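Local coordinates for protein Mannose/sialic acid-binding lectin (Polygonatum cyrtonema, PDB 3A0D) that probably binds carbohydrates, mannose and sialic acid among them, as a bulb-type lectin, at residues S3-N8 with H84-L89. Sequence-based numbering, arbitrary orientation.
Sequences SLSSPN and HYVLVL. With MMA (methyl alpha-D-mannopyranoside), chain B; SO4 (sulfate ion), chain D.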
loop_
_atom_site.group_PDB
_atom_site.type_symbol
_atom_site.label_atom_id
_atom_site.label_comp_id
_atom_site.label_asym_id
_atom_site.label_seq_id
_atom_site.Cartn_x
_atom_site.Cartn_y
_atom_site.Cartn_z
ATOM N N SER A 3 -5.038 -0.559 0.565
ATOM C CA SER A 3 -4.164 0.157 1.487
ATOM C C SER A 3 -4.871 1.292 2.220
ATOM O O SER A 3 -5.871 1.836 1.745
ATOM C CB SER A 3 -2.958 0.732 0.739
ATOM O OG SER A 3 -3.366 1.713 -0.202
ATOM N N LEU A 4 -4.337 1.635 3.389
ATOM C CA LEU A 4 -4.855 2.720 4.208
ATOM C C LEU A 4 -3.640 3.528 4.639
ATOM O O LEU A 4 -2.739 3.007 5.299
ATOM C CB LEU A 4 -5.578 2.184 5.447
ATOM C CG LEU A 4 -6.040 3.254 6.450
ATOM C CD1 LEU A 4 -7.156 4.109 5.842
ATOM C CD2 LEU A 4 -6.539 2.580 7.713
ATOM N N SER A 5 -3.614 4.799 4.260
ATOM C CA SER A 5 -2.492 5.660 4.602
ATOM C C SER A 5 -2.804 6.565 5.782
ATOM O O SER A 5 -3.904 7.109 5.887
ATOM C CB SER A 5 -2.103 6.509 3.390
ATOM O OG SER A 5 -1.700 5.691 2.309
ATOM N N SER A 6 -1.833 6.718 6.674
ATOM C CA SER A 6 -2.010 7.581 7.831
ATOM C C SER A 6 -2.262 8.983 7.293
ATOM O O SER A 6 -1.747 9.352 6.234
ATOM C CB SER A 6 -0.749 7.578 8.701
ATOM O OG SER A 6 0.350 8.152 8.010
ATOM N N PRO A 7 -3.035 9.797 8.025
ATOM C CA PRO A 7 -3.683 9.505 9.307
ATOM C C PRO A 7 -5.135 9.073 9.132
ATOM O O PRO A 7 -5.938 9.184 10.060
ATOM C CB PRO A 7 -3.586 10.838 10.025
ATOM C CG PRO A 7 -3.911 11.798 8.901
ATOM C CD PRO A 7 -3.122 11.237 7.711
ATOM N N ASN A 8 -5.460 8.567 7.949
ATOM C CA ASN A 8 -6.826 8.160 7.633
ATOM C C ASN A 8 -7.375 6.945 8.360
ATOM O O ASN A 8 -6.635 6.178 8.976
ATOM C CB ASN A 8 -6.951 7.972 6.123
ATOM C CG ASN A 8 -6.464 9.184 5.365
ATOM O OD1 ASN A 8 -6.853 10.308 5.679
ATOM N ND2 ASN A 8 -5.604 8.969 4.372
ATOM N N HIS A 84 4.707 9.721 8.105
ATOM C CA HIS A 84 3.542 9.155 7.430
ATOM C C HIS A 84 3.774 7.668 7.205
ATOM O O HIS A 84 4.890 7.237 6.911
ATOM C CB HIS A 84 3.272 9.852 6.093
ATOM C CG HIS A 84 2.597 11.180 6.234
ATOM N ND1 HIS A 84 3.295 12.365 6.315
ATOM C CD2 HIS A 84 1.289 11.503 6.369
ATOM C CE1 HIS A 84 2.447 13.361 6.496
ATOM N NE2 HIS A 84 1.222 12.866 6.534
ATOM N N TYR A 85 2.714 6.883 7.359
ATOM C CA TYR A 85 2.810 5.439 7.194
ATOM C C TYR A 85 1.654 4.901 6.370
ATOM O O TYR A 85 0.730 5.636 6.018
ATOM C CB TYR A 85 2.821 4.756 8.565
ATOM C CG TYR A 85 3.986 5.168 9.439
ATOM C CD1 TYR A 85 4.039 6.438 10.016
ATOM C CD2 TYR A 85 5.056 4.302 9.655
ATOM C CE1 TYR A 85 5.132 6.835 10.781
ATOM C CE2 TYR A 85 6.150 4.686 10.415
ATOM C CZ TYR A 85 6.185 5.953 10.974
ATOM O OH TYR A 85 7.286 6.342 11.700
ATOM N N VAL A 86 1.714 3.612 6.067
ATOM C CA VAL A 86 0.671 2.969 5.286
ATOM C C VAL A 86 0.429 1.551 5.796
ATOM O O VAL A 86 1.356 0.879 6.258
ATOM C CB VAL A 86 1.055 2.904 3.781
ATOM C CG1 VAL A 86 2.165 1.885 3.566
ATOM C CG2 VAL A 86 -0.165 2.561 2.940
ATOM N N LEU A 87 -0.829 1.127 5.733
ATOM C CA LEU A 87 -1.240 -0.213 6.135
ATOM C C LEU A 87 -1.613 -0.885 4.821
ATOM O O LEU A 87 -2.382 -0.331 4.039
ATOM C CB LEU A 87 -2.469 -0.159 7.041
ATOM C CG LEU A 87 -3.088 -1.534 7.312
ATOM C CD1 LEU A 87 -2.120 -2.375 8.144
ATOM C CD2 LEU A 87 -4.419 -1.369 8.020
ATOM N N VAL A 88 -1.087 -2.078 4.575
ATOM C CA VAL A 88 -1.362 -2.747 3.312
ATOM C C VAL A 88 -1.757 -4.218 3.396
ATOM O O VAL A 88 -1.128 -5.000 4.109
ATOM C CB VAL A 88 -0.125 -2.648 2.384
ATOM C CG1 VAL A 88 -0.407 -3.312 1.055
ATOM C CG2 VAL A 88 0.257 -1.189 2.180
ATOM N N LEU A 89 -2.810 -4.577 2.669
ATOM C CA LEU A 89 -3.259 -5.965 2.572
ATOM C C LEU A 89 -2.586 -6.399 1.271
ATOM O O LEU A 89 -2.966 -5.951 0.192
ATOM C CB LEU A 89 -4.777 -6.051 2.416
ATOM C CG LEU A 89 -5.299 -7.384 1.864
ATOM C CD1 LEU A 89 -4.855 -8.540 2.762
ATOM C CD2 LEU A 89 -6.817 -7.330 1.760
HETATM C C1 MMA B . 1.570 13.724 1.781
HETATM C C2 MMA B . 0.555 12.546 1.798
HETATM C C3 MMA B . 1.140 11.403 2.654
HETATM C C4 MMA B . 2.471 10.960 2.023
HETATM C C5 MMA B . 3.430 12.166 1.991
HETATM C C6 MMA B . 4.750 11.735 1.335
HETATM C C7 MMA B . 2.687 15.338 3.092
HETATM O O1 MMA B . 1.765 14.226 3.128
HETATM O O2 MMA B . 0.356 12.069 0.456
HETATM O O3 MMA B . 0.224 10.301 2.672
HETATM O O4 MMA B . 3.041 9.910 2.806
HETATM O O5 MMA B . 2.844 13.253 1.209
HETATM O O6 MMA B . 5.654 12.839 1.284
HETATM S S SO4 D . -1.002 15.297 7.529
HETATM O O1 SO4 D . -0.060 15.685 6.461
HETATM O O2 SO4 D . -0.500 15.794 8.824
HETATM O O3 SO4 D . -2.327 15.882 7.254
HETATM O O4 SO4 D . -1.123 13.829 7.574
HETATM O O HOH W 1 0.399 8.512 4.752
#
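Ser6 OG accepts an almost straight hydrogen bond from Tyr85 N (2.8 Å, 175° at the hydrogen) and is also hydrogen-bonded to the side-chain amide oxygen of Asn59. With chi1 at 65°, OG sits between its own N and carbonyl carbon; this torsion turns it to Tyr85 N, where it takes the place of a backbone acceptor just past strand 3-5. Ser6 N in turn donates to Tyr85 O (2.9 Å). A water gives its protons to Ser6 O and Tyr85 O. The same water also bonds to mannoside O3, tying the end of the ladder to the sugar. Farther along, Leu4 and Leu87 form an antiparallel hydrogen-bonded pair, Leu4 N to Leu87 O at 2.8 Å and Leu87 N to Leu4 O at 2.7 Å. Both leucines turn to the face packed on Leu55 of strand 54-57. The other face carries Ser3, Ser5, Val86 and Val88 and meets the second subunit, whose Asn2 and Gln90 bind the hydroxyls of Ser3 and Ser5; Val86 CG2 lies 3.5 Å from Ser5 OG. Mannoside O1 lies over one face of the His84 ring, offset toward the rim, while His84 NE2 donates to O4 of a sulfate ion (2.7 Å), probably from the crystallisation liquor and also held by Asn59 ND2. Strand 3-5, outermost in its sheet within this chain, thus pairs antiparallel with strand 86-89 in a beta-prism II fold, and at the interface Gln90, Asp92, Asn94 and Tyr98 of the second subunit, the family's QxDxNxVxY mannose-binding signature, hydrogen-bond this sugar.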